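Local structure of pheromone from Euplotes raikovi Er-13 (6E6N) at residues A[3-16]-A[26-38]. The protein probably acts as a secreted mating pheromone of the ciliate Euplotes raikovi, a small disulfide-rich helical signal between cells. Residues are numbered along the deposited sequence; the frame is centred on the assembly and turned at random.
Sequences CAIAAQQCTNEEGC and ATMGCLMYIWNNC
A7 sets its CB into the hollow between C30 and Y33, 3.8 Å from C30 SG, at the middle of the disulfide-tied three-helix bundle characteristic of Euplotes raikovi pheromones. Helices 3-8 and 26-37 run nearly parallel, their axes 14° apart. Two disulfides cross this contact, C16-C30 in the buried interior and C10-C38 at the exposed C-terminal end; C3 SG rests against A26 O and CB, and its disulfide to C20 separately ties this helix to helix 13-20. Beside A7, the Y33 ring brings CE2 to 3.2 Å from A7 O, which lies at the ring edge, while N37 CB covers one ring face. A water in the ring plane bridges Y33 OH and Q8 O.

I34 is a knob from helix 26-37. Its CG1 is placed between backbone N and carbonyl carbon (chi1 69°), and the extended chain beyond carries CD1 into a pocket of T11, N12, E13 and C16: CD1 lies 3.4 Å from T11 O and 3.8 Å from C16 SG. L31 CD2 fills the neighbouring groove, between E13 CG (3.8 Å) and C16 CB (3.9 Å). N12 caps the helix that forms this wall by accepting from G15 N. On the exposed side, E13 bends at chi2 (77°), and its OE2, 2.9 Å from W35 NE1, lies in the indole plane and receives a somewhat bent N-H on its anti lone pair.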
loop_
_atom_site.group_PDB
_atom_site.type_symbol
_atom_site.label_atom_id
_atom_site.label_comp_id
_atom_site.label_asym_id
_atom_site.label_seq_id
_atom_site.Cartn_x
_atom_site.Cartn_y
_atom_site.Cartn_z
ATOM N N CYS A 3 -5.898 -1.362 -3.033
ATOM C CA CYS A 3 -4.739 -0.703 -2.430
ATOM C C CYS A 3 -5.024 -0.263 -0.995
ATOM O O CYS A 3 -4.207 -0.477 -0.092
ATOM C CB CYS A 3 -4.347 0.488 -3.305
ATOM S SG CYS A 3 -2.797 1.301 -2.779
ATOM N N ALA A 4 -6.179 0.356 -0.765
ATOM C CA ALA A 4 -6.569 0.746 0.599
ATOM C C ALA A 4 -6.683 -0.482 1.516
ATOM O O ALA A 4 -6.247 -0.455 2.673
ATOM C CB ALA A 4 -7.872 1.505 0.599
ATOM N N ILE A 5 -7.209 -1.602 0.978
ATOM C CA ILE A 5 -7.306 -2.782 1.763
ATOM C C ILE A 5 -5.910 -3.293 2.163
ATOM O O ILE A 5 -5.663 -3.636 3.318
ATOM C CB ILE A 5 -8.139 -3.886 1.022
ATOM C CG1 ILE A 5 -9.605 -3.479 0.939
ATOM C CG2 ILE A 5 -7.992 -5.253 1.689
ATOM C CD1 ILE A 5 -10.380 -4.297 -0.068
ATOM N N ALA A 6 -4.979 -3.300 1.216
ATOM C CA ALA A 6 -3.609 -3.767 1.512
ATOM C C ALA A 6 -2.958 -2.948 2.583
ATOM O O ALA A 6 -2.350 -3.466 3.503
ATOM C CB ALA A 6 -2.795 -3.762 0.201
ATOM N N ALA A 7 -3.084 -1.603 2.467
ATOM C CA ALA A 7 -2.520 -0.695 3.451
ATOM C C ALA A 7 -3.146 -0.940 4.831
ATOM O O ALA A 7 -2.383 -1.023 5.834
ATOM C CB ALA A 7 -2.678 0.760 3.023
ATOM N N GLN A 8 -4.464 -1.093 4.900
ATOM C CA GLN A 8 -5.141 -1.132 6.179
ATOM C C GLN A 8 -4.760 -2.414 6.903
ATOM O O GLN A 8 -4.640 -2.439 8.132
ATOM C CB GLN A 8 -6.659 -1.062 5.993
ATOM C CG GLN A 8 -7.407 -1.151 7.301
ATOM C CD GLN A 8 -7.658 -2.514 7.880
ATOM O OE1 GLN A 8 -7.588 -3.543 7.194
ATOM N NE2 GLN A 8 -8.023 -2.521 9.157
ATOM N N GLN A 9 -4.552 -3.467 6.117
ATOM C CA GLN A 9 -4.135 -4.768 6.612
ATOM C C GLN A 9 -2.626 -4.823 6.984
ATOM O O GLN A 9 -2.169 -5.847 7.461
ATOM C CB GLN A 9 -4.465 -5.801 5.505
ATOM C CG GLN A 9 -5.959 -6.027 5.297
ATOM C CD GLN A 9 -6.564 -6.822 6.416
ATOM O OE1 GLN A 9 -6.153 -7.962 6.651
ATOM N NE2 GLN A 9 -7.533 -6.234 7.138
ATOM N N CYS A 10 -1.884 -3.725 6.842
ATOM C CA CYS A 10 -0.465 -3.738 7.172
ATOM C C CYS A 10 0.324 -4.774 6.394
ATOM O O CYS A 10 1.125 -5.571 6.939
ATOM C CB CYS A 10 -0.249 -3.788 8.694
ATOM S SG CYS A 10 -0.760 -2.258 9.575
ATOM N N THR A 11 0.067 -4.786 5.095
ATOM C CA THR A 11 0.909 -5.527 4.152
ATOM C C THR A 11 2.304 -5.020 4.211
ATOM O O THR A 11 2.637 -4.082 4.920
ATOM C CB THR A 11 0.286 -5.394 2.737
ATOM O OG1 THR A 11 0.861 -6.354 1.841
ATOM C CG2 THR A 11 0.542 -3.995 2.128
ATOM N N ASN A 12 3.189 -5.709 3.493
ATOM C CA ASN A 12 4.574 -5.296 3.429
ATOM C C ASN A 12 4.801 -4.494 2.144
ATOM O O ASN A 12 3.862 -4.184 1.369
ATOM C CB ASN A 12 5.503 -6.488 3.558
ATOM C CG ASN A 12 5.314 -7.540 2.508
ATOM O OD1 ASN A 12 4.674 -7.320 1.484
ATOM N ND2 ASN A 12 5.852 -8.747 2.790
ATOM N N GLU A 13 6.017 -4.143 1.867
ATOM C CA GLU A 13 6.300 -3.230 0.782
ATOM C C GLU A 13 6.009 -3.817 -0.596
ATOM O O GLU A 13 5.376 -3.154 -1.436
ATOM C CB GLU A 13 7.754 -2.785 0.814
ATOM C CG GLU A 13 8.089 -1.902 2.020
ATOM C CD GLU A 13 8.260 -2.636 3.349
ATOM O OE1 GLU A 13 8.254 -3.880 3.431
ATOM O OE2 GLU A 13 8.336 -1.894 4.328
ATOM N N GLU A 14 6.357 -5.077 -0.798
ATOM C CA GLU A 14 5.967 -5.821 -1.990
ATOM C C GLU A 14 4.450 -5.949 -2.110
ATOM O O GLU A 14 3.924 -5.953 -3.217
ATOM C CB GLU A 14 6.629 -7.189 -2.019
ATOM C CG GLU A 14 8.100 -7.186 -1.586
ATOM C CD GLU A 14 8.333 -7.590 -0.093
ATOM O OE1 GLU A 14 8.249 -6.711 0.850
ATOM O OE2 GLU A 14 8.663 -8.813 0.113
ATOM N N GLY A 15 3.771 -6.055 -0.977
ATOM C CA GLY A 15 2.358 -6.112 -1.001
ATOM C C GLY A 15 1.721 -4.830 -1.475
ATOM O O GLY A 15 0.741 -4.836 -2.192
ATOM N N CYS A 16 2.258 -3.699 -1.033
ATOM C CA CYS A 16 1.794 -2.440 -1.558
ATOM C C CYS A 16 2.011 -2.351 -3.064
ATOM O O CYS A 16 1.134 -1.895 -3.819
ATOM C CB CYS A 16 2.469 -1.222 -0.914
ATOM S SG CYS A 16 1.998 -0.808 0.767
ATOM N N ALA A 26 -1.073 5.844 -5.644
ATOM C CA ALA A 26 -1.607 4.962 -4.616
ATOM C C ALA A 26 -0.559 4.098 -3.965
ATOM O O ALA A 26 -0.580 3.829 -2.749
ATOM C CB ALA A 26 -2.726 4.099 -5.233
ATOM N N THR A 27 0.392 3.623 -4.768
ATOM C CA THR A 27 1.451 2.804 -4.213
ATOM C C THR A 27 2.227 3.582 -3.120
ATOM O O THR A 27 2.534 3.067 -2.072
ATOM C CB THR A 27 2.422 2.320 -5.323
ATOM O OG1 THR A 27 1.684 1.563 -6.293
ATOM C CG2 THR A 27 3.553 1.459 -4.768
ATOM N N MET A 28 2.574 4.819 -3.481
ATOM C CA MET A 28 3.257 5.742 -2.549
ATOM C C MET A 28 2.437 5.879 -1.280
ATOM O O MET A 28 2.974 5.710 -0.192
ATOM C CB MET A 28 3.513 7.048 -3.262
ATOM C CG MET A 28 4.107 8.168 -2.389
ATOM S SD MET A 28 2.847 9.106 -1.436
ATOM C CE MET A 28 1.944 9.888 -2.780
ATOM N N GLY A 29 1.118 6.084 -1.401
ATOM C CA GLY A 29 0.239 6.206 -0.194
ATOM C C GLY A 29 0.264 4.979 0.684
ATOM O O GLY A 29 0.281 5.072 1.916
ATOM N N CYS A 30 0.261 3.827 0.029
ATOM C CA CYS A 30 0.299 2.603 0.759
ATOM C C CYS A 30 1.595 2.447 1.544
ATOM O O CYS A 30 1.572 2.102 2.727
ATOM C CB CYS A 30 0.083 1.449 -0.190
ATOM S SG CYS A 30 0.000 -0.241 0.537
ATOM N N LEU A 31 2.729 2.752 0.894
ATOM C CA LEU A 31 4.023 2.681 1.566
ATOM C C LEU A 31 4.143 3.649 2.748
ATOM O O LEU A 31 4.553 3.256 3.847
ATOM C CB LEU A 31 5.114 2.919 0.544
ATOM C CG LEU A 31 5.322 1.805 -0.524
ATOM C CD1 LEU A 31 6.272 2.335 -1.591
ATOM C CD2 LEU A 31 5.839 0.522 0.136
ATOM N N MET A 32 3.714 4.894 2.526
ATOM C CA MET A 32 3.692 5.921 3.586
ATOM C C MET A 32 2.859 5.394 4.765
ATOM O O MET A 32 3.244 5.468 5.900
ATOM C CB MET A 32 3.087 7.233 3.072
ATOM C CG MET A 32 3.759 7.904 1.882
ATOM S SD MET A 32 5.124 8.927 2.373
ATOM C CE MET A 32 4.804 9.156 4.102
ATOM N N TYR A 33 1.687 4.839 4.458
ATOM C CA TYR A 33 0.806 4.305 5.493
ATOM C C TYR A 33 1.454 3.218 6.287
ATOM O O TYR A 33 1.431 3.262 7.535
ATOM C CB TYR A 33 -0.516 3.838 4.910
ATOM C CG TYR A 33 -1.481 3.378 6.016
ATOM C CD1 TYR A 33 -2.206 4.301 6.727
ATOM C CD2 TYR A 33 -1.546 2.062 6.405
ATOM C CE1 TYR A 33 -3.010 3.929 7.804
ATOM C CE2 TYR A 33 -2.379 1.669 7.476
ATOM C CZ TYR A 33 -3.115 2.633 8.160
ATOM O OH TYR A 33 -3.902 2.276 9.224
ATOM N N ILE A 34 2.000 2.203 5.623
ATOM C CA ILE A 34 2.563 1.069 6.378
ATOM C C ILE A 34 3.825 1.432 7.145
ATOM O O ILE A 34 4.084 0.914 8.218
ATOM C CB ILE A 34 2.779 -0.214 5.543
ATOM C CG1 ILE A 34 3.905 -0.040 4.503
ATOM C CG2 ILE A 34 1.478 -0.668 4.945
ATOM C CD1 ILE A 34 4.285 -1.343 3.793
ATOM N N TRP A 35 4.589 2.379 6.630
ATOM C CA TRP A 35 5.784 2.799 7.319
ATOM C C TRP A 35 5.455 3.606 8.542
ATOM O O TRP A 35 6.197 3.538 9.507
ATOM C CB TRP A 35 6.647 3.590 6.377
ATOM C CG TRP A 35 7.266 2.733 5.292
ATOM C CD1 TRP A 35 7.409 1.397 5.283
ATOM C CD2 TRP A 35 7.816 3.215 4.078
ATOM N NE1 TRP A 35 8.040 0.996 4.106
ATOM C CE2 TRP A 35 8.321 2.106 3.372
ATOM C CE3 TRP A 35 7.985 4.501 3.542
ATOM C CZ2 TRP A 35 8.931 2.220 2.141
ATOM C CZ3 TRP A 35 8.625 4.619 2.293
ATOM C CH2 TRP A 35 9.074 3.468 1.619
ATOM N N ASN A 36 4.329 4.360 8.531
ATOM C CA ASN A 36 3.966 5.236 9.642
ATOM C C ASN A 36 3.082 4.554 10.656
ATOM O O ASN A 36 3.130 4.826 11.845
ATOM C CB ASN A 36 3.282 6.516 9.150
ATOM C CG ASN A 36 3.226 7.599 10.228
ATOM O OD1 ASN A 36 4.155 7.738 11.050
ATOM N ND2 ASN A 36 2.120 8.345 10.273
ATOM N N ASN A 37 2.218 3.687 10.203
ATOM C CA ASN A 37 1.156 3.141 11.025
ATOM C C ASN A 37 1.231 1.638 11.322
ATOM O O ASN A 37 0.388 1.117 12.038
ATOM C CB ASN A 37 -0.204 3.501 10.396
ATOM C CG ASN A 37 -0.409 5.006 10.322
ATOM O OD1 ASN A 37 -0.551 5.687 11.346
ATOM N ND2 ASN A 37 -0.283 5.549 9.135
ATOM N N CYS A 38 2.242 0.946 10.829
ATOM C CA CYS A 38 2.298 -0.529 10.957
ATOM C C CYS A 38 3.634 -0.951 11.498
ATOM O O CYS A 38 3.662 -1.996 12.148
ATOM C CB CYS A 38 2.074 -1.228 9.615
ATOM S SG CYS A 38 0.508 -0.863 8.797
ATOM O OXT CYS A 38 4.645 -0.257 11.295
HETATM O O HOH W 1 -4.526 -0.250 9.795
#